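Putative antibiotic biosynthesis monooxygenase (Bacteroides thetaiotaomicron, PDB 3KKF) is probably a monooxygenase of the antibiotic biosynthesis family, a calcium-binding protein with the dimeric alpha+beta barrel fold. Local coordinates at residues G39-Y44 with I60-A65; L9-I14 with H54-E59; K27-V32 with P74-Y79. All coordinates share one frame; numbering follows the deposited sequence.

Contact 1: residues G39-Y44 with I60-A65. With CA (calcium ion), chain C.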
loop_
_atom_site.group_PDB
_atom_site.type_symbol
_atom_site.label_atom_id
_atom_site.label_comp_id
_atom_site.label_asym_id
_atom_site.label_seq_id
_atom_site.Cartn_x
_atom_site.Cartn_y
_atom_site.Cartn_z
ATOM N N GLY A 39 -4.024 2.217 18.119
ATOM C CA GLY A 39 -4.934 2.524 17.025
ATOM C C GLY A 39 -4.278 2.750 15.674
ATOM O O GLY A 39 -4.958 2.888 14.682
ATOM N N VAL A 40 -2.951 2.841 15.648
ATOM C CA VAL A 40 -2.198 2.906 14.366
ATOM C C VAL A 40 -1.865 1.449 14.037
ATOM O O VAL A 40 -1.019 0.823 14.705
ATOM C CB VAL A 40 -0.930 3.783 14.450
ATOM C CG1 VAL A 40 -0.096 3.639 13.158
ATOM C CG2 VAL A 40 -1.286 5.247 14.732
ATOM N N LEU A 41 -2.549 0.888 13.038
ATOM C CA LEU A 41 -2.390 -0.527 12.685
ATOM C C LEU A 41 -1.242 -0.744 11.712
ATOM O O LEU A 41 -0.523 -1.743 11.817
ATOM C CB LEU A 41 -3.722 -1.131 12.199
ATOM C CG LEU A 41 -4.919 -0.948 13.166
ATOM C CD1 LEU A 41 -6.166 -1.596 12.599
ATOM C CD2 LEU A 41 -4.630 -1.500 14.548
ATOM N N VAL A 42 -1.078 0.169 10.749
ATOM C CA VAL A 42 0.155 0.178 9.945
ATOM C C VAL A 42 0.341 1.537 9.306
ATOM O O VAL A 42 -0.627 2.219 8.968
ATOM C CB VAL A 42 0.196 -0.961 8.833
ATOM C CG1 VAL A 42 -0.517 -0.537 7.519
ATOM C CG2 VAL A 42 1.641 -1.424 8.559
ATOM N N LEU A 43 1.603 1.914 9.142
ATOM C CA LEU A 43 2.038 3.050 8.319
ATOM C C LEU A 43 3.154 2.398 7.486
ATOM O O LEU A 43 4.310 2.293 7.945
ATOM C CB LEU A 43 2.549 4.235 9.122
ATOM C CG LEU A 43 1.511 4.873 10.051
ATOM C CD1 LEU A 43 2.141 5.852 11.065
ATOM C CD2 LEU A 43 0.388 5.564 9.237
ATOM N N TYR A 44 2.814 1.881 6.310
ATOM C CA TYR A 44 3.739 1.136 5.462
ATOM C C TYR A 44 4.181 2.028 4.303
ATOM O O TYR A 44 3.467 2.179 3.301
ATOM C CB TYR A 44 3.126 -0.183 4.967
ATOM C CG TYR A 44 4.151 -1.120 4.357
ATOM C CD1 TYR A 44 4.846 -2.053 5.144
ATOM C CD2 TYR A 44 4.456 -1.065 3.012
ATOM C CE1 TYR A 44 5.798 -2.911 4.576
ATOM C CE2 TYR A 44 5.408 -1.918 2.454
ATOM C CZ TYR A 44 6.055 -2.826 3.233
ATOM O OH TYR A 44 6.969 -3.650 2.633
ATOM N N ILE A 60 -3.301 2.506 7.843
ATOM C CA ILE A 60 -4.497 1.827 8.353
ATOM C C ILE A 60 -4.618 2.210 9.841
ATOM O O ILE A 60 -3.684 1.940 10.638
ATOM C CB ILE A 60 -4.466 0.291 8.192
ATOM C CG1 ILE A 60 -4.250 -0.111 6.731
ATOM C CG2 ILE A 60 -5.748 -0.298 8.762
ATOM C CD1 ILE A 60 -4.048 -1.627 6.498
ATOM N N TYR A 61 -5.719 2.882 10.182
ATOM C CA TYR A 61 -6.024 3.270 11.543
ATOM C C TYR A 61 -7.224 2.469 12.009
ATOM O O TYR A 61 -8.102 2.117 11.216
ATOM C CB TYR A 61 -6.341 4.780 11.635
ATOM C CG TYR A 61 -5.263 5.657 11.053
ATOM C CD1 TYR A 61 -4.186 6.046 11.814
ATOM C CD2 TYR A 61 -5.291 6.056 9.714
ATOM C CE1 TYR A 61 -3.158 6.832 11.277
ATOM C CE2 TYR A 61 -4.304 6.835 9.173
ATOM C CZ TYR A 61 -3.224 7.215 9.951
ATOM O OH TYR A 61 -2.226 7.979 9.425
ATOM N N ALA A 62 -7.293 2.170 13.309
ATOM C CA ALA A 62 -8.416 1.383 13.837
ATOM C C ALA A 62 -9.776 2.026 13.560
ATOM O O ALA A 62 -10.767 1.325 13.362
ATOM C CB ALA A 62 -8.244 1.166 15.335
ATOM N N ASP A 63 -9.806 3.344 13.566
ATOM C CA ASP A 63 -11.028 4.133 13.326
ATOM C C ASP A 63 -10.615 5.600 13.162
ATOM O O ASP A 63 -9.395 5.928 13.297
ATOM C CB ASP A 63 -12.073 3.934 14.453
ATOM C CG ASP A 63 -11.503 4.114 15.841
ATOM O OD1 ASP A 63 -10.616 4.957 16.052
ATOM O OD2 ASP A 63 -11.985 3.412 16.771
ATOM N N GLU A 64 -11.565 6.495 12.872
ATOM C CA GLU A 64 -11.236 7.900 12.714
ATOM C C GLU A 64 -10.767 8.550 14.021
ATOM O O GLU A 64 -9.968 9.471 13.966
ATOM C CB GLU A 64 -12.358 8.675 12.039
ATOM C CG GLU A 64 -12.572 8.203 10.576
ATOM C CD GLU A 64 -13.601 8.980 9.810
ATOM O OE1 GLU A 64 -14.115 9.985 10.347
ATOM O OE2 GLU A 64 -13.887 8.585 8.648
ATOM N N ALA A 65 -11.250 8.071 15.185
ATOM C CA ALA A 65 -10.782 8.570 16.491
ATOM C C ALA A 65 -9.280 8.325 16.624
ATOM O O ALA A 65 -8.540 9.211 17.093
ATOM C CB ALA A 65 -11.529 7.901 17.652
HETATM CA CA CA C . -11.584 -0.855 13.484
HETATM O O HOH W 1 -11.996 -0.144 15.723
HETATM O O HOH W 2 -9.838 -2.055 14.570
#

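Contact 2: residues L9-I14 with H54-E59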
loop_
_atom_site.group_PDB
_atom_site.type_symbol
_atom_site.label_atom_id
_atom_site.label_comp_id
_atom_site.label_asym_id
_atom_site.label_seq_id
_atom_site.Cartn_x
_atom_site.Cartn_y
_atom_site.Cartn_z
ATOM N N LEU A 9 -4.265 6.046 1.366
ATOM C CA LEU A 9 -2.958 6.132 0.738
ATOM C C LEU A 9 -2.547 7.578 0.733
ATOM O O LEU A 9 -3.326 8.463 0.310
ATOM C CB LEU A 9 -2.956 5.674 -0.720
ATOM C CG LEU A 9 -3.331 4.257 -0.998
ATOM C CD1 LEU A 9 -3.519 4.039 -2.496
ATOM C CD2 LEU A 9 -2.246 3.326 -0.464
ATOM N N SER A 10 -1.378 7.852 1.254
ATOM C CA SER A 10 -0.757 9.180 1.104
ATOM C C SER A 10 0.299 9.063 0.024
ATOM O O SER A 10 1.160 8.181 0.093
ATOM C CB SER A 10 -0.103 9.686 2.374
ATOM O OG SER A 10 -1.001 10.020 3.379
ATOM N N ARG A 11 0.226 9.910 -0.986
ATOM C CA ARG A 11 1.242 9.957 -2.060
ATOM C C ARG A 11 1.945 11.284 -1.897
ATOM O O ARG A 11 1.293 12.334 -1.894
ATOM C CB ARG A 11 0.621 9.811 -3.448
ATOM C CG ARG A 11 0.168 8.400 -3.777
ATOM C CD ARG A 11 -0.576 8.343 -5.073
ATOM N NE ARG A 11 0.115 9.022 -6.159
ATOM C CZ ARG A 11 0.753 8.409 -7.153
ATOM N NH1 ARG A 11 0.793 7.097 -7.204
ATOM N NH2 ARG A 11 1.344 9.123 -8.105
ATOM N N ILE A 12 3.271 11.241 -1.727
ATOM C CA ILE A 12 4.055 12.421 -1.440
ATOM C C ILE A 12 5.185 12.586 -2.427
ATOM O O ILE A 12 5.799 11.595 -2.839
ATOM C CB ILE A 12 4.663 12.286 0.016
ATOM C CG1 ILE A 12 3.585 11.763 1.021
ATOM C CG2 ILE A 12 5.297 13.614 0.479
ATOM C CD1 ILE A 12 4.096 11.225 2.330
ATOM N N ILE A 13 5.439 13.830 -2.840
ATOM C CA ILE A 13 6.618 14.147 -3.636
ATOM C C ILE A 13 7.434 15.103 -2.771
ATOM O O ILE A 13 6.944 16.158 -2.356
ATOM C CB ILE A 13 6.324 14.796 -4.992
ATOM C CG1 ILE A 13 5.485 13.846 -5.860
ATOM C CG2 ILE A 13 7.655 15.147 -5.704
ATOM C CD1 ILE A 13 5.042 14.445 -7.211
ATOM N N ILE A 14 8.673 14.682 -2.507
ATOM C CA ILE A 14 9.590 15.422 -1.665
ATOM C C ILE A 14 10.661 16.127 -2.498
ATOM O O ILE A 14 11.082 15.642 -3.512
ATOM C CB ILE A 14 10.272 14.475 -0.590
ATOM C CG1 ILE A 14 9.202 13.771 0.291
ATOM C CG2 ILE A 14 11.264 15.241 0.287
ATOM C CD1 ILE A 14 8.814 12.353 -0.184
ATOM N N HIS A 54 9.526 10.073 -4.566
ATOM C CA HIS A 54 8.084 9.778 -4.663
ATOM C C HIS A 54 7.821 8.638 -3.657
ATOM O O HIS A 54 8.256 7.516 -3.847
ATOM C CB HIS A 54 7.686 9.360 -6.065
ATOM C CG HIS A 54 7.692 10.477 -7.055
ATOM N ND1 HIS A 54 6.622 10.734 -7.879
ATOM C CD2 HIS A 54 8.608 11.432 -7.330
ATOM C CE1 HIS A 54 6.898 11.781 -8.641
ATOM N NE2 HIS A 54 8.089 12.226 -8.323
ATOM N N VAL A 55 7.146 8.969 -2.562
ATOM C CA VAL A 55 6.847 8.048 -1.492
ATOM C C VAL A 55 5.313 7.818 -1.393
ATOM O O VAL A 55 4.514 8.765 -1.482
ATOM C CB VAL A 55 7.403 8.595 -0.142
ATOM C CG1 VAL A 55 6.859 7.811 1.076
ATOM C CG2 VAL A 55 8.947 8.623 -0.174
ATOM N N THR A 56 4.910 6.561 -1.244
ATOM C CA THR A 56 3.519 6.208 -1.003
ATOM C C THR A 56 3.443 5.526 0.345
ATOM O O THR A 56 4.275 4.640 0.644
ATOM C CB THR A 56 2.972 5.283 -2.099
ATOM O OG1 THR A 56 2.854 5.999 -3.309
ATOM C CG2 THR A 56 1.558 4.750 -1.753
ATOM N N ILE A 57 2.483 5.931 1.180
ATOM C CA ILE A 57 2.286 5.302 2.461
ATOM C C ILE A 57 0.881 4.677 2.522
ATOM O O ILE A 57 -0.123 5.371 2.320
ATOM C CB ILE A 57 2.435 6.308 3.659
ATOM C CG1 ILE A 57 3.703 7.164 3.514
ATOM C CG2 ILE A 57 2.430 5.554 5.008
ATOM C CD1 ILE A 57 3.905 8.128 4.614
ATOM N N LEU A 58 0.826 3.378 2.800
ATOM C CA LEU A 58 -0.437 2.708 3.121
ATOM C C LEU A 58 -0.652 2.917 4.615
ATOM O O LEU A 58 0.144 2.515 5.452
ATOM C CB LEU A 58 -0.377 1.215 2.810
ATOM C CG LEU A 58 -1.613 0.399 3.246
ATOM C CD1 LEU A 58 -2.941 0.833 2.587
ATOM C CD2 LEU A 58 -1.362 -1.087 3.002
ATOM N N GLU A 59 -1.729 3.609 4.928
ATOM C CA GLU A 59 -2.116 3.969 6.314
ATOM C C GLU A 59 -3.350 3.219 6.711
ATOM O O GLU A 59 -4.349 3.282 5.997
ATOM C CB GLU A 59 -2.474 5.455 6.406
ATOM C CG GLU A 59 -1.484 6.441 5.829
ATOM C CD GLU A 59 -2.124 7.847 5.737
ATOM O OE1 GLU A 59 -2.280 8.527 6.771
ATOM O OE2 GLU A 59 -2.489 8.255 4.605
HETATM O O HOH W 3 1.114 5.310 -5.395
#

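Contact 3: residues K27-V32 with P74-Y79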
loop_
_atom_site.group_PDB
_atom_site.type_symbol
_atom_site.label_atom_id
_atom_site.label_comp_id
_atom_site.label_asym_id
_atom_site.label_seq_id
_atom_site.Cartn_x
_atom_site.Cartn_y
_atom_site.Cartn_z
ATOM N N LYS A 27 10.866 8.039 9.047
ATOM C CA LYS A 27 11.125 6.739 9.645
ATOM C C LYS A 27 10.969 6.789 11.149
ATOM O O LYS A 27 10.354 5.919 11.753
ATOM C CB LYS A 27 12.512 6.204 9.260
ATOM C CG LYS A 27 12.748 4.763 9.716
ATOM C CD LYS A 27 14.174 4.243 9.378
ATOM C CE LYS A 27 14.354 2.829 9.842
ATOM N N GLU A 28 11.506 7.823 11.769
ATOM C CA GLU A 28 11.363 7.985 13.206
ATOM C C GLU A 28 9.894 8.102 13.609
ATOM O O GLU A 28 9.440 7.454 14.556
ATOM C CB GLU A 28 12.131 9.232 13.686
ATOM C CG GLU A 28 11.921 9.576 15.177
ATOM C CD GLU A 28 12.737 10.778 15.583
ATOM O OE1 GLU A 28 12.496 11.876 15.060
ATOM O OE2 GLU A 28 13.662 10.605 16.422
ATOM N N GLU A 29 9.139 8.916 12.885
ATOM C CA GLU A 29 7.755 9.129 13.262
ATOM C C GLU A 29 6.914 7.840 13.094
ATOM O O GLU A 29 6.067 7.541 13.934
ATOM C CB GLU A 29 7.166 10.328 12.522
ATOM C CG GLU A 29 5.851 10.861 13.112
ATOM C CD GLU A 29 4.624 10.194 12.597
ATOM O OE1 GLU A 29 4.638 9.595 11.469
ATOM O OE2 GLU A 29 3.604 10.308 13.288
ATOM N N ILE A 30 7.184 7.068 12.064
ATOM C CA ILE A 30 6.487 5.775 11.870
ATOM C C ILE A 30 6.862 4.804 12.986
ATOM O O ILE A 30 5.986 4.144 13.557
ATOM C CB ILE A 30 6.764 5.192 10.483
ATOM C CG1 ILE A 30 6.069 6.056 9.417
ATOM C CG2 ILE A 30 6.321 3.714 10.410
ATOM C CD1 ILE A 30 6.292 5.565 7.996
ATOM N N GLU A 31 8.151 4.722 13.312
ATOM C CA GLU A 31 8.595 3.823 14.387
ATOM C C GLU A 31 7.939 4.172 15.710
ATOM O O GLU A 31 7.457 3.279 16.430
ATOM C CB GLU A 31 10.113 3.872 14.552
ATOM C CG GLU A 31 10.911 3.205 13.440
ATOM C CD GLU A 31 12.423 3.541 13.493
ATOM O OE1 GLU A 31 12.803 4.549 14.149
ATOM O OE2 GLU A 31 13.209 2.813 12.848
ATOM N N VAL A 32 7.902 5.462 16.047
ATOM C CA VAL A 32 7.278 5.890 17.314
ATOM C C VAL A 32 5.768 5.592 17.294
ATOM O O VAL A 32 5.209 5.097 18.280
ATOM C CB VAL A 32 7.557 7.409 17.618
ATOM C CG1 VAL A 32 6.784 7.862 18.853
ATOM C CG2 VAL A 32 9.094 7.669 17.788
ATOM N N PRO A 74 2.870 14.490 19.827
ATOM C CA PRO A 74 4.093 15.243 19.629
ATOM C C PRO A 74 4.978 14.663 18.516
ATOM O O PRO A 74 5.654 15.426 17.807
ATOM C CB PRO A 74 4.775 15.154 20.985
ATOM C CG PRO A 74 3.676 15.004 21.943
ATOM C CD PRO A 74 2.675 14.144 21.253
ATOM N N HIS A 75 4.991 13.345 18.350
ATOM C CA HIS A 75 5.832 12.758 17.308
ATOM C C HIS A 75 5.308 13.101 15.902
ATOM O O HIS A 75 6.086 13.404 15.016
ATOM C CB HIS A 75 6.071 11.255 17.515
ATOM C CG HIS A 75 4.838 10.431 17.653
ATOM N ND1 HIS A 75 4.187 10.250 18.864
ATOM C CD2 HIS A 75 4.154 9.701 16.744
ATOM C CE1 HIS A 75 3.163 9.436 18.689
ATOM N NE2 HIS A 75 3.122 9.088 17.412
ATOM N N PHE A 76 3.993 13.061 15.691
ATOM C CA PHE A 76 3.456 13.491 14.401
ATOM C C PHE A 76 3.788 14.974 14.168
ATOM O O PHE A 76 4.171 15.356 13.065
ATOM C CB PHE A 76 1.941 13.276 14.303
ATOM C CG PHE A 76 1.395 13.668 12.974
ATOM C CD1 PHE A 76 1.577 12.850 11.878
ATOM C CD2 PHE A 76 0.787 14.905 12.793
ATOM C CE1 PHE A 76 1.116 13.223 10.638
ATOM C CE2 PHE A 76 0.321 15.280 11.533
ATOM C CZ PHE A 76 0.493 14.431 10.470
ATOM N N LYS A 77 3.646 15.802 15.202
ATOM C CA LYS A 77 3.947 17.266 15.134
ATOM C C LYS A 77 5.390 17.515 14.677
ATOM O O LYS A 77 5.662 18.380 13.847
ATOM C CB LYS A 77 3.737 17.917 16.538
ATOM C CG LYS A 77 4.007 19.483 16.633
ATOM C CD LYS A 77 3.943 19.982 18.116
ATOM C CE LYS A 77 3.835 21.503 18.234
ATOM N NZ LYS A 77 2.458 21.996 17.903
ATOM N N LYS A 78 6.310 16.775 15.278
ATOM C CA LYS A 78 7.740 16.933 14.939
ATOM C C LYS A 78 7.934 16.669 13.438
ATOM O O LYS A 78 8.612 17.425 12.755
ATOM C CB LYS A 78 8.611 15.956 15.744
ATOM C CG LYS A 78 10.098 16.001 15.326
ATOM C CD LYS A 78 10.955 15.094 16.104
ATOM C CE LYS A 78 12.394 15.174 15.600
ATOM N NZ LYS A 78 13.310 14.228 16.278
ATOM N N TYR A 79 7.356 15.571 12.943
ATOM C CA TYR A 79 7.429 15.226 11.530
ATOM C C TYR A 79 6.769 16.269 10.630
ATOM O O TYR A 79 7.360 16.713 9.641
ATOM C CB TYR A 79 6.769 13.850 11.315
ATOM C CG TYR A 79 6.396 13.536 9.896
ATOM C CD1 TYR A 79 7.351 13.289 8.928
ATOM C CD2 TYR A 79 5.067 13.425 9.526
ATOM C CE1 TYR A 79 6.991 13.014 7.607
ATOM C CE2 TYR A 79 4.713 13.121 8.221
ATOM C CZ TYR A 79 5.668 12.929 7.266
ATOM O OH TYR A 79 5.321 12.634 5.970
#

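Contact 1: residues G39-Y44 with I60-A65
Gly39 and Ala62 meet at the open end of an antiparallel beta hairpin, strands 40-48 and 54-61, next to a calcium site. Gly39 O accepts a hydrogen bond from Ala62 N at 2.8 Å, and the CA-H of Tyr61 approaches the same oxygen. Val40 and Tyr61 form a non-hydrogen-bonded pair. Their side chains lie side by side and point the same way, with Val40 CG2 at the edge of the Tyr61 ring, near its plane.

The register then slips by one residue. Leu41 and Val42 both face Ile60, which makes a classic beta bulge. Ile60 O takes two backbone bonds, from Leu41 N at 2.9 Å and from Val42 N at 3.2 Å. The second bond uses a lone pair in the carbonyl plane; the first donor is tilted from that plane. The Leu41 side chain leans over the other strand, and its CD1 lies 4.1 Å from Ile60 CG2. It also reaches Ala62. Val42 O accepts a hydrogen bond from Ile60 N. On the Val42 and Ile60 face, Val42 CG1 touches both CG1 and CD1 of Ile60. Val42 holds CG1 between its backbone N and carbonyl carbon (chi1 85°), where it meets that isoleucine chain.

Leu43 slants across Tyr61, and Leu43 CD2 lies 3.6 Å from Tyr61 OH. That OH is hydrogen-bonded to Glu59. Beyond the last strand pair, Ala62 turns its carbonyl to the calcium, which Gly1, Asn4 and Asn5 also bind. Ala62 O sits 2.3 Å from the calcium ion, and two waters also bind it.

Contact 2: residues L9-I14 with H54-E59
Ser10 OG donates to Glu59 OE2 at 2.6 Å, a short bond between neighbouring antiparallel strands, in the Glu59 conformer described here. The hydroxyl meets the carboxylate from above its plane, 59° out of it. Arg8 forms a salt bridge with the same oxygen, and Tyr61 bonds to Glu59 OE1. Both carboxylate oxygens have partners, which should limit rotation of this buried group. Ser10 carries OG beside its backbone N (chi1 -70°), within reach of Glu59 two residues beyond its pair partner, Ile57.

The strands run in regular register. Ser10 with Ile57 and Ile12 with Val55 are hydrogen-bonded pairs, each with two backbone bonds. Ile12 N to Val55 O is 2.8 Å. Leu9, Arg11 and Ile13 form non-hydrogen-bonded pairs with Leu58, Thr56 and His54.

On the face of Ile13 and His54, the two side chains lie side by side. Ile13 CG1 stands over the centre of the His54 ring, 3.8 Å from its centroid, in a CH-pi contact. Arg11 and Thr56 also run alongside each other, and Arg11 CG is 3.6 Å from Thr56 OG1. A water bonded to Thr56 OG1 accepts a weak bond from Arg11 NH1. On the face that carries Ser10, apolar contacts continue beyond the Ser10-Glu59 bond. Ile12 CD1 meets Ile57 CD1 at 3.9 Å, and Ile14 CD1 meets Val55 CG2 at 3.7 Å.

These are the two central strands of the four-stranded antiparallel sheet of the ferredoxin-like alpha+beta barrel fold, between strands 40-48 and 87-97. Helix 19-36 packs on the Ile12 and Ile57 face through Tyr22 and Leu26. On the other face, Leu9 and Thr56 pack against Thr56 and Leu9 of the second subunit.

Contact 3: residues K27-V32 with P74-Y79
Glu29 reaches from helix 19-36 into the side of helix 74-83. Its CB lies 3.7 Å from Tyr79 CB. CG follows, 3.2 Å from His75 O and also against Tyr79 CB. The chain then bends at chi2 (-87°), which carries CD toward Phe76. At the tip, OE2 comes 3.4 Å from Phe76 CA. It also lies at the edge of the Phe76 ring, in its plane, 3.5 Å from CD1. The carboxylate and ring planes are 76° apart. In the conformer described, this places OE2 by the ring's hydrogen-bearing rim. An acetate ion, probably from the crystallisation liquor, lies close to the Glu29 side chain.

One turn further on, Val32 CG1 sits over one face of the His75 ring, offset toward its rim. It is 3.6 Å from the ring centroid, a CH-pi contact. The His75 ring is turned back over its own backbone, with CG between the backbone N and the carbonyl carbon. Its NE2 is hydrogen-bonded to Glu37.

Near the surface, Glu28 and Lys78 form a salt bridge. Both chains are extended and cross at about a right angle. Lys78 NZ reaches Glu28 OE1 at 2.8 Å on the syn side of the carboxylate.

The helices run nearly antiparallel on one side of the sheet, as in the alpha+beta barrel fold. The axes of segments 27-32 and 74-79 come within 9.2 Å. Tyr79 OH bonds to Tyr22 of helix 19-36, a further polar link between these helices. Phe76 and Glu29 touch His70 of helix 64-71, while Ile30 packs on Ala45 of strand 40-48.

In the fold
From the N terminus, strand 6-14 comes first and pairs with strand 54-61, so contact 2 closes a loop that holds helix 19-36 and strand 40-48. Contact 3 starts within that loop, on helix 19-36, and closes later at helix 74-83; the two therefore cross. Contact 1 joins the hairpin and lies wholly within the span of contact 3, but crosses contact 2. Contacts 1 and 2 share strand 54-61 and together build three adjacent strands of the sheet. Contact 3 pairs helices instead. Ile30 on Leu43 joins it to contact 1, and Ile12 beside Tyr79 joins it to contact 2. All three touch the second subunit.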